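FYVE, RhoGEF and PH domain-containing protein 5 (Homo sapiens, PDB 3MPX) activates the small GTPase CDC42 by exchanging its bound GDP for GTP, a reaction catalysed by DH domains such as the one this fragment carries beside a PH domain. Local coordinates at residues 22-27 and 98-103; 32-37 and 174-179; 76-81 and 117-122; 182-187 and 195-200; 262-267 and 279-284. One frame throughout, in Å; residues are numbered along the deposited sequence.

Interaction 1 (22-27 and 98-103); sequences RALVIA and SNWESQ
The indole of Trp100 receives Leu24 over one face, where CD1 of the leucine stands 3.6 Å from the centroid of the five-membered ring and 19° from its normal, a CH-pi contact. The methyl is set toward the rim on the pyrrole side: its nearest ring atom is CD1 of Trp100, at 3.4 Å, with NE1 almost as close. Ala27, one helical turn further on, approaches the far, six-membered end of the indole obliquely, its CB 4.2 Å from CH2 of Trp100. The two larger side chains run alongside each other in opposite directions. In Trp100, chi1 of -163° carries CG away from the backbone N and sends the indole out from the loop toward the helix; Leu24, its CG likewise anti to the backbone N (chi1 173°), lays CD1 over the ring while its CB passes near NE1 of Trp100. No hydrogen bond links the two segments, so the contact rests on apolar packing alone. An alanine here would remove the indole, and the CD1 methyl of Leu24 would probably lose the aromatic face it lies against. Trp100 belongs to the loop that follows helix 66-98, and its ring also touches Val106 of that loop and Tyr183 of helix 162-184. The loop is thereby pinned against the N-terminal part of helix 21-59, whose Ile26 packs on Leu179, Asp182 and Tyr183 of helix 162-184.

Interaction 2 (32-37 and 174-179); sequences SSEKAY and FQYQVL
Glu34 OE1 is gripped by two groups, the hydroxyl of Tyr176 and the guanidinium of Arg172. Tyr176 OH donates to it at 2.6 Å, arriving on the syn side of the carboxylate and 20° out of its plane. The oxygen sits at the edge of the phenol, near the ring plane, and the two flat groups are turned only 16° apart although the side chains cross at about a right angle. The glutamate reaches this position because its chain, having left the helix with CG trans to the backbone N, bends at chi2 (68°). Its other oxygen, OE2, takes a hydrogen bond from ND1 of His86 on helix 66-98. Beside this polar centre Ser33 OG lies 4.3 Å from CD1 of Leu179; that hydroxyl is bonded to Glu29 O and also meets Arg172. With an alanine in place of Glu34, the Tyr176 hydroxyl and Arg172 would probably be left without their shared acceptor inside the helical DH domain. Helices 21-59, 66-98 and 162-184 thus meet at a single buried carboxylate, both of whose oxygens are supplied with donors, and whose salt bridge would balance the charge of Arg172.

Interaction 3 (76-81 and 117-122); sequences LSELPA and FDHHAT
Glu78 and His119 meet through a hydrogen bond from ND1 of the imidazole to OE2 of the carboxylate, 2.9 Å long with an angle of 148° at the hydrogen. The acceptor uses its syn lone pair and lies in the plane of the imidazole, so the bond runs edge-on to the ring. A bend at chi2 (-46°) brings the glutamate's end round to the histidine, its CG lying beside its own backbone N. In His119 CG takes the same position, and the ring thereby comes under Ala81, whose CB lies over the centre of one face 3.6 Å from the centroid as a CH-pi contact. Here the long helices 66-98 and 117-138 of the DH domain pack almost antiparallel, at 158° between the short segments, with their axes 9.4 Å apart. One turn along from His119, Thr122 turns its methyl to the glutamate, CG2 standing 3.3 Å from OE1 of Glu78. The rotamer that does this places the hydroxyl on the side of its own helix, where Thr122 OG1 bonds Asp118 O at 3.1 Å. That carbonyl also accepts the backbone N of Thr122, the two donors coming from opposite faces of its plane.

Interaction 4 (182-187 and 195-200); sequences DYLNNL and DNTQGA
Van der Waals packing round one threonine, Thr197, joins the end of helix 162-184 (Tyr183, Leu184) and the turn behind it (Leu187) to the first turns of helix 192-214. The methyl of Thr197 lies 3.7 Å from CB of Leu184, whose side chain passes it in the opposite direction and goes on to place CD1 3.8 Å from CG of Gln198. With CG2 anti to the backbone N and OG1 beside it (chi1 -59°), the threonine turns its methyl to Leu184 and OG1 to the edge of the phenol, 3.3 Å from CE2 of Tyr183; CD1 of Leu187 also touches OG1. The hydroxyl itself is hydrogen-bonded to Glu193 O on its own helix. This is the connection between two consecutive helices of the DH domain, with a type I turn from Leu184 to Leu187 in it. The turn folds Leu187 back so that its CD2 sits 3.9 Å above one face of the Tyr183 ring, off toward the rim. Beyond that ring, the Tyr183 hydroxyl bonds the carboxylate of Glu193.

Interaction 5 (262-267 and 279-284); sequences HLFLMN and GKYRLK
Tyr281 meets His262 and Phe264 in two different geometries. With His262 it forms an offset stack: the planes are inclined by 24°, the centroids are 4.5 Å apart, and CE1 of Tyr281 lies over the imidazole face near its rim, closest to CG of His262. Phe264 instead presents its edge to the tyrosine face, T-shaped at 85° with centroids 5.2 Å apart; its CZ comes to 3.6 Å from CE2 of Tyr281. The first torsions differ to match, CG of His262 being anti to the backbone N (chi1 -166°) and that of Phe264 beside it. The histidine closes the cluster by placing CD2 over a face of the Phe264 ring, 3.6 Å above its plane. The PH-domain strands 257-266 and 281-288 are not sheet neighbours: strand 269-275 runs between them, and Tyr281 also rests on its Thr273. Both imidazole nitrogens are engaged, ND1 with Thr249 and NE2 with Glu247 of strand 244-254. Those bonds would fix the ring's rotation, so that its polar edge is satisfied while its face is given to the tyrosine.

How the interactions relate
From the N terminus, helix 21-59 enters two contacts in turn. Interaction 1 closes a loop from its start to the loop after helix 66-98; interaction 2, beginning further along it, closes a longer one at helix 162-184, and the two cross. Interaction 3, between helices 66-98 and 117-138, falls within the span of interaction 2 and crosses interaction 1. Interaction 4 follows in series as a short local closure, yet meets interaction 1 in space through Trp100 and Tyr183. Those four contacts all tie helices and connecting loops of the DH domain together. Interaction 5 comes last, within the PH sheet; its Lys280 approaches Asp182 of interaction 4 where the two domains meet.

Interaction 1 (22-27 and 98-103)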
# COMPACT_ATOMS: atom_id res chain seq x y z
N ARG A 22 11.42 -19.39 8.70
CA ARG A 22 10.92 -18.47 7.70
C ARG A 22 9.51 -17.99 8.04
O ARG A 22 9.29 -16.78 8.01
CB ARG A 22 11.00 -19.12 6.31
CG ARG A 22 12.27 -18.73 5.57
CD ARG A 22 12.49 -19.52 4.31
NE ARG A 22 12.79 -20.92 4.62
CZ ARG A 22 12.88 -21.89 3.72
NH1 ARG A 22 12.69 -21.63 2.43
NH2 ARG A 22 13.15 -23.14 4.10
N ALA A 23 8.61 -18.91 8.46
CA ALA A 23 7.25 -18.55 8.87
C ALA A 23 7.26 -17.86 10.24
O ALA A 23 6.42 -16.99 10.50
CB ALA A 23 6.36 -19.78 8.90
N LEU A 24 8.23 -18.21 11.11
CA LEU A 24 8.37 -17.60 12.42
C LEU A 24 8.73 -16.11 12.27
O LEU A 24 8.10 -15.27 12.93
CB LEU A 24 9.39 -18.35 13.31
CG LEU A 24 9.77 -17.71 14.67
CD1 LEU A 24 8.53 -17.39 15.54
CD2 LEU A 24 10.72 -18.60 15.42
N VAL A 25 9.69 -15.77 11.40
CA VAL A 25 10.12 -14.39 11.17
C VAL A 25 8.98 -13.54 10.54
O VAL A 25 8.90 -12.33 10.79
CB VAL A 25 11.42 -14.39 10.32
CG1 VAL A 25 11.59 -13.12 9.49
CG2 VAL A 25 12.64 -14.61 11.19
N ILE A 26 8.11 -14.17 9.72
CA ILE A 26 6.99 -13.47 9.08
C ILE A 26 5.91 -13.09 10.14
O ILE A 26 5.37 -11.99 10.08
CB ILE A 26 6.44 -14.26 7.87
CG1 ILE A 26 7.51 -14.32 6.75
CG2 ILE A 26 5.12 -13.66 7.33
CD1 ILE A 26 7.37 -15.45 5.78
N ALA A 27 5.65 -13.97 11.13
CA ALA A 27 4.68 -13.69 12.18
C ALA A 27 5.22 -12.61 13.06
O ALA A 27 4.47 -11.74 13.50
CB ALA A 27 4.40 -14.94 12.99
N SER A 98 4.34 -15.49 21.86
CA SER A 98 4.99 -15.76 23.14
C SER A 98 4.96 -17.27 23.37
O SER A 98 5.90 -17.83 23.95
CB SER A 98 4.26 -15.04 24.26
OG SER A 98 4.37 -13.64 24.09
N ASN A 99 3.88 -17.94 22.91
CA ASN A 99 3.73 -19.38 23.04
C ASN A 99 3.92 -20.07 21.67
O ASN A 99 3.20 -21.02 21.36
CB ASN A 99 2.38 -19.73 23.69
CG ASN A 99 2.10 -19.08 25.02
OD1 ASN A 99 2.99 -18.83 25.85
ND2 ASN A 99 0.82 -18.81 25.28
N TRP A 100 4.92 -19.61 20.87
CA TRP A 100 5.17 -20.16 19.54
C TRP A 100 5.77 -21.57 19.56
O TRP A 100 5.55 -22.32 18.61
CB TRP A 100 6.02 -19.24 18.67
CG TRP A 100 5.97 -19.55 17.20
CD1 TRP A 100 6.90 -20.24 16.48
CD2 TRP A 100 4.92 -19.22 16.28
NE1 TRP A 100 6.53 -20.29 15.15
CE2 TRP A 100 5.32 -19.67 15.00
CE3 TRP A 100 3.69 -18.55 16.40
CZ2 TRP A 100 4.53 -19.49 13.86
CZ3 TRP A 100 2.91 -18.36 15.27
CH2 TRP A 100 3.33 -18.82 14.01
N GLU A 101 6.50 -21.93 20.64
CA GLU A 101 7.11 -23.26 20.74
C GLU A 101 6.15 -24.33 21.30
O GLU A 101 6.60 -25.43 21.63
CB GLU A 101 8.43 -23.22 21.54
N SER A 102 4.85 -24.02 21.38
CA SER A 102 3.79 -24.93 21.85
C SER A 102 2.71 -25.05 20.75
O SER A 102 2.35 -26.16 20.36
CB SER A 102 3.20 -24.45 23.17
N GLN A 103 2.23 -23.88 20.25
CA GLN A 103 1.28 -23.74 19.14
C GLN A 103 1.87 -22.69 18.19
O GLN A 103 2.19 -21.59 18.62
CB GLN A 103 -0.12 -23.31 19.64
CG GLN A 103 -0.89 -24.38 20.41

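Interaction 2 (32-37 and 174-179)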
# COMPACT_ATOMS: atom_id res chain seq x y z
N SER A 32 5.29 -6.86 14.72
CA SER A 32 5.99 -5.58 14.81
C SER A 32 5.28 -4.48 14.04
O SER A 32 5.10 -3.36 14.57
CB SER A 32 7.44 -5.73 14.35
OG SER A 32 7.59 -6.59 13.24
N SER A 33 4.85 -4.80 12.79
CA SER A 33 4.11 -3.90 11.91
C SER A 33 2.69 -3.67 12.44
O SER A 33 2.15 -2.57 12.26
CB SER A 33 4.09 -4.43 10.47
OG SER A 33 3.43 -5.68 10.36
N GLU A 34 2.09 -4.67 13.11
CA GLU A 34 0.77 -4.48 13.71
C GLU A 34 0.87 -3.44 14.84
O GLU A 34 0.03 -2.55 14.88
CB GLU A 34 0.14 -5.78 14.21
CG GLU A 34 -1.34 -5.63 14.54
CD GLU A 34 -2.31 -5.38 13.40
OE1 GLU A 34 -1.98 -5.70 12.23
OE2 GLU A 34 -3.42 -4.89 13.68
N LYS A 35 1.91 -3.53 15.73
CA LYS A 35 2.15 -2.58 16.83
C LYS A 35 2.17 -1.16 16.26
O LYS A 35 1.42 -0.30 16.72
CB LYS A 35 3.50 -2.85 17.53
CG LYS A 35 3.57 -4.16 18.26
CD LYS A 35 4.75 -4.24 19.20
CE LYS A 35 4.85 -5.62 19.84
NZ LYS A 35 6.20 -6.24 19.65
N ALA A 36 3.01 -0.94 15.24
CA ALA A 36 3.16 0.35 14.57
C ALA A 36 1.85 0.88 14.00
O ALA A 36 1.65 2.10 13.98
CB ALA A 36 4.20 0.24 13.48
N TYR A 37 0.97 -0.04 13.53
CA TYR A 37 -0.33 0.25 12.93
C TYR A 37 -1.35 0.66 13.99
O TYR A 37 -2.14 1.59 13.76
CB TYR A 37 -0.83 -0.96 12.15
CG TYR A 37 -2.13 -0.75 11.42
CD1 TYR A 37 -2.23 0.17 10.38
CD2 TYR A 37 -3.27 -1.47 11.76
CE1 TYR A 37 -3.43 0.37 9.70
CE2 TYR A 37 -4.47 -1.30 11.07
CZ TYR A 37 -4.55 -0.38 10.04
OH TYR A 37 -5.71 -0.22 9.34
N PHE A 174 -3.66 -4.61 2.29
CA PHE A 174 -2.79 -5.11 1.21
C PHE A 174 -1.49 -5.73 1.80
O PHE A 174 -0.93 -6.67 1.23
CB PHE A 174 -2.51 -4.01 0.17
CG PHE A 174 -3.76 -3.41 -0.45
CD1 PHE A 174 -4.55 -4.14 -1.33
CD2 PHE A 174 -4.13 -2.09 -0.17
CE1 PHE A 174 -5.71 -3.58 -1.89
CE2 PHE A 174 -5.29 -1.54 -0.74
CZ PHE A 174 -6.08 -2.30 -1.59
N GLN A 175 -1.07 -5.26 2.99
CA GLN A 175 0.06 -5.75 3.76
C GLN A 175 -0.23 -7.15 4.30
O GLN A 175 0.63 -8.03 4.17
CB GLN A 175 0.42 -4.77 4.88
CG GLN A 175 1.24 -3.56 4.39
CD GLN A 175 1.38 -2.45 5.41
OE1 GLN A 175 1.09 -2.61 6.60
NE2 GLN A 175 1.80 -1.28 4.97
N TYR A 176 -1.44 -7.40 4.85
CA TYR A 176 -1.82 -8.73 5.33
C TYR A 176 -1.74 -9.72 4.15
O TYR A 176 -1.12 -10.77 4.28
CB TYR A 176 -3.24 -8.74 5.91
CG TYR A 176 -3.46 -7.99 7.21
CD1 TYR A 176 -2.49 -7.96 8.20
CD2 TYR A 176 -4.70 -7.43 7.50
CE1 TYR A 176 -2.71 -7.30 9.41
CE2 TYR A 176 -4.94 -6.77 8.70
CZ TYR A 176 -3.93 -6.70 9.65
OH TYR A 176 -4.16 -6.03 10.82
N GLN A 177 -2.29 -9.34 2.98
CA GLN A 177 -2.23 -10.10 1.73
C GLN A 177 -0.81 -10.47 1.36
O GLN A 177 -0.54 -11.65 1.19
CB GLN A 177 -2.87 -9.30 0.60
CG GLN A 177 -4.39 -9.39 0.61
CD GLN A 177 -5.08 -8.62 -0.50
OE1 GLN A 177 -6.22 -8.95 -0.86
NE2 GLN A 177 -4.45 -7.57 -1.04
N VAL A 178 0.13 -9.50 1.32
CA VAL A 178 1.53 -9.82 0.96
C VAL A 178 2.21 -10.67 2.06
O VAL A 178 2.87 -11.66 1.72
CB VAL A 178 2.42 -8.62 0.51
CG1 VAL A 178 1.75 -7.79 -0.57
CG2 VAL A 178 2.86 -7.73 1.67
N LEU A 179 2.03 -10.32 3.35
CA LEU A 179 2.63 -11.06 4.46
C LEU A 179 2.08 -12.48 4.54
O LEU A 179 2.88 -13.42 4.67
CB LEU A 179 2.39 -10.35 5.81
CG LEU A 179 3.38 -9.26 6.19
CD1 LEU A 179 2.67 -8.10 6.83
CD2 LEU A 179 4.40 -9.79 7.16

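Interaction 3 (76-81 and 117-122)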
# COMPACT_ATOMS: atom_id res chain seq x y z
N LEU A 76 -16.52 8.83 9.61
CA LEU A 76 -15.59 8.96 10.74
C LEU A 76 -15.87 7.97 11.86
O LEU A 76 -14.98 7.72 12.65
CB LEU A 76 -15.57 10.39 11.32
CG LEU A 76 -14.75 11.40 10.53
CD1 LEU A 76 -15.30 12.78 10.68
CD2 LEU A 76 -13.33 11.38 10.96
N SER A 77 -17.10 7.38 11.92
CA SER A 77 -17.47 6.43 12.98
C SER A 77 -16.72 5.10 12.87
O SER A 77 -16.58 4.38 13.86
CB SER A 77 -18.98 6.20 12.99
OG SER A 77 -19.37 5.41 11.88
N GLU A 78 -16.24 4.79 11.67
CA GLU A 78 -15.51 3.59 11.33
C GLU A 78 -14.12 3.53 11.96
O GLU A 78 -13.66 2.44 12.29
CB GLU A 78 -15.42 3.45 9.81
CG GLU A 78 -16.76 3.16 9.15
CD GLU A 78 -17.60 2.08 9.80
OE1 GLU A 78 -18.83 2.30 9.97
OE2 GLU A 78 -17.04 1.01 10.16
N LEU A 79 -13.47 4.70 12.15
CA LEU A 79 -12.12 4.79 12.71
C LEU A 79 -12.00 4.16 14.09
O LEU A 79 -11.16 3.27 14.21
CB LEU A 79 -11.55 6.22 12.69
CG LEU A 79 -11.50 6.96 11.33
CD1 LEU A 79 -10.81 8.31 11.48
CD2 LEU A 79 -10.79 6.13 10.24
N PRO A 80 -12.86 4.50 15.11
CA PRO A 80 -12.76 3.82 16.43
C PRO A 80 -13.01 2.30 16.39
O PRO A 80 -12.34 1.54 17.09
CB PRO A 80 -13.83 4.52 17.27
CG PRO A 80 -14.11 5.79 16.60
CD PRO A 80 -13.90 5.55 15.14
N ALA A 81 -13.96 1.87 15.53
CA ALA A 81 -14.30 0.47 15.32
C ALA A 81 -13.10 -0.29 14.76
O ALA A 81 -12.90 -1.45 15.13
CB ALA A 81 -15.47 0.35 14.36
N PHE A 117 -13.40 -6.94 10.09
CA PHE A 117 -12.94 -6.49 8.78
C PHE A 117 -14.11 -5.93 7.95
O PHE A 117 -13.89 -5.37 6.88
CB PHE A 117 -12.20 -7.62 8.04
CG PHE A 117 -10.78 -7.85 8.53
CD1 PHE A 117 -9.74 -7.05 8.07
CD2 PHE A 117 -10.48 -8.87 9.42
CE1 PHE A 117 -8.43 -7.25 8.52
CE2 PHE A 117 -9.17 -9.07 9.87
CZ PHE A 117 -8.16 -8.26 9.42
N ASP A 118 -15.35 -6.05 8.45
CA ASP A 118 -16.52 -5.50 7.75
C ASP A 118 -16.54 -3.99 7.90
O ASP A 118 -17.00 -3.31 6.99
CB ASP A 118 -17.82 -6.15 8.23
CG ASP A 118 -18.07 -7.51 7.62
OD1 ASP A 118 -17.78 -7.69 6.40
OD2 ASP A 118 -18.60 -8.40 8.34
N HIS A 119 -15.97 -3.48 9.02
CA HIS A 119 -15.79 -2.05 9.27
C HIS A 119 -14.83 -1.46 8.22
O HIS A 119 -15.09 -0.37 7.71
CB HIS A 119 -15.28 -1.81 10.70
CG HIS A 119 -16.33 -2.07 11.75
ND1 HIS A 119 -17.45 -1.26 11.86
CD2 HIS A 119 -16.40 -3.04 12.68
CE1 HIS A 119 -18.15 -1.76 12.86
NE2 HIS A 119 -17.55 -2.82 13.39
N HIS A 120 -13.77 -2.22 7.86
CA HIS A 120 -12.84 -1.91 6.77
C HIS A 120 -13.62 -1.76 5.44
O HIS A 120 -13.46 -0.75 4.77
CB HIS A 120 -11.73 -2.98 6.63
CG HIS A 120 -10.54 -2.67 7.48
ND1 HIS A 120 -9.71 -1.58 7.21
CD2 HIS A 120 -10.09 -3.29 8.60
CE1 HIS A 120 -8.78 -1.59 8.15
NE2 HIS A 120 -8.96 -2.60 9.00
N ALA A 121 -14.48 -2.73 5.11
CA ALA A 121 -15.31 -2.73 3.90
C ALA A 121 -16.23 -1.52 3.86
O ALA A 121 -16.35 -0.86 2.82
CB ALA A 121 -16.13 -4.00 3.86
N THR A 122 -16.86 -1.21 5.01
CA THR A 122 -17.76 -0.08 5.21
C THR A 122 -17.00 1.24 5.09
O THR A 122 -17.52 2.18 4.50
CB THR A 122 -18.46 -0.28 6.56
OG1 THR A 122 -19.36 -1.37 6.42
CG2 THR A 122 -19.24 0.93 7.00

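Interaction 4 (182-187 and 195-200)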
# COMPACT_ATOMS: atom_id res chain seq x y z
N ASP A 182 3.43 -14.71 1.96
CA ASP A 182 4.79 -15.14 2.27
C ASP A 182 4.76 -16.18 3.40
O ASP A 182 5.61 -17.06 3.46
CB ASP A 182 5.70 -13.96 2.59
CG ASP A 182 6.37 -13.42 1.34
OD1 ASP A 182 7.59 -13.66 1.17
OD2 ASP A 182 5.66 -12.81 0.50
N TYR A 183 3.75 -16.09 4.27
CA TYR A 183 3.54 -17.01 5.38
C TYR A 183 3.09 -18.37 4.87
O TYR A 183 3.58 -19.39 5.35
CB TYR A 183 2.50 -16.42 6.33
CG TYR A 183 2.21 -17.26 7.55
CD1 TYR A 183 3.15 -17.37 8.58
CD2 TYR A 183 0.98 -17.87 7.72
CE1 TYR A 183 2.87 -18.10 9.73
CE2 TYR A 183 0.69 -18.61 8.87
CZ TYR A 183 1.64 -18.73 9.87
OH TYR A 183 1.36 -19.46 10.99
N LEU A 184 2.18 -18.39 3.87
CA LEU A 184 1.61 -19.61 3.28
C LEU A 184 2.68 -20.43 2.54
O LEU A 184 2.66 -21.66 2.63
CB LEU A 184 0.44 -19.22 2.33
CG LEU A 184 -0.37 -20.34 1.60
CD1 LEU A 184 -1.55 -20.82 2.42
CD2 LEU A 184 -0.83 -19.87 0.23
N ASN A 185 3.62 -19.74 1.83
CA ASN A 185 4.71 -20.38 1.06
C ASN A 185 5.69 -21.15 1.94
O ASN A 185 6.43 -21.99 1.43
CB ASN A 185 5.47 -19.37 0.21
CG ASN A 185 4.64 -18.66 -0.80
OD1 ASN A 185 3.59 -19.12 -1.24
ND2 ASN A 185 5.09 -17.47 -1.17
N ASN A 186 5.69 -20.88 3.24
CA ASN A 186 6.56 -21.57 4.18
C ASN A 186 5.79 -22.57 5.05
O ASN A 186 6.40 -23.22 5.89
CB ASN A 186 7.30 -20.57 5.03
CG ASN A 186 8.23 -19.74 4.22
OD1 ASN A 186 9.27 -20.20 3.73
ND2 ASN A 186 7.89 -18.49 4.10
N LEU A 187 4.48 -22.69 4.84
CA LEU A 187 3.67 -23.64 5.60
C LEU A 187 3.61 -24.98 4.89
O LEU A 187 3.82 -25.04 3.66
CB LEU A 187 2.23 -23.12 5.88
CG LEU A 187 2.05 -21.88 6.78
CD1 LEU A 187 0.60 -21.61 6.99
CD2 LEU A 187 2.72 -22.04 8.12
N ASP A 195 -4.52 -24.13 5.52
CA ASP A 195 -5.94 -24.01 5.25
C ASP A 195 -6.49 -22.69 5.77
O ASP A 195 -7.09 -21.93 4.99
CB ASP A 195 -6.70 -25.21 5.84
CG ASP A 195 -6.85 -26.37 4.88
OD1 ASP A 195 -5.90 -26.62 4.09
OD2 ASP A 195 -7.92 -27.02 4.89
N ASN A 196 -6.24 -22.40 7.05
CA ASN A 196 -6.65 -21.17 7.73
C ASN A 196 -6.06 -19.92 7.08
O ASN A 196 -6.77 -18.90 7.02
CB ASN A 196 -6.25 -21.22 9.20
CG ASN A 196 -7.03 -22.22 10.02
OD1 ASN A 196 -7.97 -22.87 9.55
ND2 ASN A 196 -6.65 -22.34 11.28
N THR A 197 -4.77 -19.98 6.61
CA THR A 197 -4.06 -18.87 5.94
C THR A 197 -4.80 -18.55 4.63
O THR A 197 -5.03 -17.38 4.34
CB THR A 197 -2.55 -19.18 5.78
OG1 THR A 197 -1.97 -19.41 7.06
CG2 THR A 197 -1.78 -18.04 5.09
N GLN A 198 -5.22 -19.59 3.88
CA GLN A 198 -5.98 -19.49 2.65
C GLN A 198 -7.33 -18.79 2.92
O GLN A 198 -7.73 -17.89 2.16
CB GLN A 198 -6.21 -20.88 2.05
CG GLN A 198 -5.07 -21.35 1.17
CD GLN A 198 -5.24 -22.77 0.68
OE1 GLN A 198 -5.55 -23.70 1.44
NE2 GLN A 198 -4.93 -22.98 -0.59
N GLY A 199 -7.99 -19.20 4.00
CA GLY A 199 -9.26 -18.66 4.47
C GLY A 199 -9.16 -17.21 4.87
O GLY A 199 -10.03 -16.41 4.51
N ALA A 200 -8.08 -16.85 5.60
CA ALA A 200 -7.75 -15.47 6.00
C ALA A 200 -7.41 -14.65 4.77
O ALA A 200 -7.69 -13.45 4.72
CB ALA A 200 -6.57 -15.47 6.96

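Interaction 5 (262-267 and 279-284)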
# COMPACT_ATOMS: atom_id res chain seq x y z
N HIS A 262 14.86 -5.02 -14.44
CA HIS A 262 13.41 -4.87 -14.37
C HIS A 262 13.05 -3.46 -13.97
O HIS A 262 13.51 -2.99 -12.94
CB HIS A 262 12.77 -5.91 -13.43
CG HIS A 262 11.29 -5.99 -13.59
ND1 HIS A 262 10.72 -6.79 -14.55
CD2 HIS A 262 10.32 -5.28 -12.97
CE1 HIS A 262 9.42 -6.58 -14.47
NE2 HIS A 262 9.13 -5.67 -13.53
N LEU A 263 12.20 -2.78 -14.77
CA LEU A 263 11.82 -1.37 -14.57
C LEU A 263 10.41 -1.11 -14.03
O LEU A 263 9.43 -1.44 -14.70
CB LEU A 263 11.91 -0.59 -15.91
CG LEU A 263 13.21 -0.55 -16.72
CD1 LEU A 263 13.13 0.53 -17.75
CD2 LEU A 263 14.43 -0.29 -15.85
N PHE A 264 10.30 -0.36 -12.89
CA PHE A 264 9.00 0.09 -12.37
C PHE A 264 8.86 1.61 -12.61
O PHE A 264 9.47 2.40 -11.90
CB PHE A 264 8.85 -0.24 -10.88
CG PHE A 264 8.85 -1.70 -10.52
CD1 PHE A 264 7.69 -2.46 -10.59
CD2 PHE A 264 10.01 -2.31 -10.06
CE1 PHE A 264 7.69 -3.80 -10.21
CE2 PHE A 264 10.01 -3.67 -9.69
CZ PHE A 264 8.85 -4.39 -9.76
N LEU A 265 8.11 2.00 -13.65
CA LEU A 265 7.90 3.40 -14.02
C LEU A 265 6.64 4.03 -13.37
O LEU A 265 5.50 3.64 -13.64
CB LEU A 265 7.89 3.62 -15.56
CG LEU A 265 7.28 4.93 -16.12
CD1 LEU A 265 8.25 6.07 -16.07
CD2 LEU A 265 6.77 4.75 -17.52
N MSE A 266 6.88 5.04 -12.53
CA MSE A 266 5.88 5.86 -11.87
C MSE A 266 5.94 7.24 -12.50
O MSE A 266 6.94 7.57 -13.15
CB MSE A 266 6.18 5.99 -10.37
CG MSE A 266 5.31 5.14 -9.50
SE MSE A 266 6.09 3.39 -9.20
CE MSE A 266 7.59 3.86 -8.02
N ASN A 267 4.91 8.07 -12.27
CA ASN A 267 4.89 9.46 -12.75
C ASN A 267 5.92 10.27 -11.96
O ASN A 267 6.48 11.25 -12.45
CB ASN A 267 3.48 10.05 -12.59
CG ASN A 267 2.83 9.88 -11.23
OD1 ASN A 267 3.49 9.70 -10.18
ND2 ASN A 267 1.51 10.00 -11.21
N GLY A 279 11.63 -14.25 -7.74
CA GLY A 279 10.48 -13.52 -8.25
C GLY A 279 10.53 -12.12 -7.67
O GLY A 279 9.79 -11.23 -8.09
N LYS A 280 11.44 -11.92 -6.69
CA LYS A 280 11.74 -10.66 -6.03
C LYS A 280 12.82 -9.92 -6.86
O LYS A 280 13.41 -10.49 -7.77
CB LYS A 280 12.24 -10.92 -4.60
CG LYS A 280 11.18 -11.51 -3.68
CD LYS A 280 10.75 -10.52 -2.62
CE LYS A 280 9.53 -10.99 -1.87
NZ LYS A 280 9.31 -10.21 -0.63
N TYR A 281 13.02 -8.63 -6.58
CA TYR A 281 13.98 -7.80 -7.30
C TYR A 281 14.95 -7.10 -6.35
O TYR A 281 14.85 -7.29 -5.14
CB TYR A 281 13.24 -6.76 -8.17
CG TYR A 281 12.08 -7.31 -8.97
CD1 TYR A 281 12.28 -7.80 -10.26
CD2 TYR A 281 10.79 -7.29 -8.47
CE1 TYR A 281 11.21 -8.30 -11.00
CE2 TYR A 281 9.72 -7.80 -9.20
CZ TYR A 281 9.93 -8.30 -10.47
OH TYR A 281 8.87 -8.77 -11.20
N ARG A 282 15.90 -6.31 -6.90
CA ARG A 282 16.92 -5.57 -6.15
C ARG A 282 17.03 -4.18 -6.72
O ARG A 282 17.38 -4.04 -7.89
CB ARG A 282 18.29 -6.30 -6.22
CG ARG A 282 19.49 -5.51 -5.66
CD ARG A 282 19.45 -5.33 -4.16
NE ARG A 282 19.61 -6.59 -3.44
CZ ARG A 282 19.59 -6.71 -2.12
NH1 ARG A 282 19.41 -5.64 -1.35
NH2 ARG A 282 19.74 -7.90 -1.55
N LEU A 283 16.73 -3.15 -5.91
CA LEU A 283 16.81 -1.76 -6.36
C LEU A 283 18.26 -1.44 -6.69
O LEU A 283 19.13 -1.58 -5.81
CB LEU A 283 16.23 -0.79 -5.31
CG LEU A 283 15.99 0.66 -5.75
CD1 LEU A 283 15.00 0.77 -6.91
CD2 LEU A 283 15.52 1.48 -4.58
N LYS A 284 18.54 -1.13 -7.98
CA LYS A 284 19.90 -0.87 -8.45
C LYS A 284 20.22 0.61 -8.49
O LYS A 284 21.38 0.97 -8.29
CB LYS A 284 20.17 -1.52 -9.82
CG LYS A 284 20.35 -3.04 -9.79
CD LYS A 284 21.26 -3.60 -8.67
CE LYS A 284 21.62 -5.05 -8.91
NZ LYS A 284 22.28 -5.68 -7.73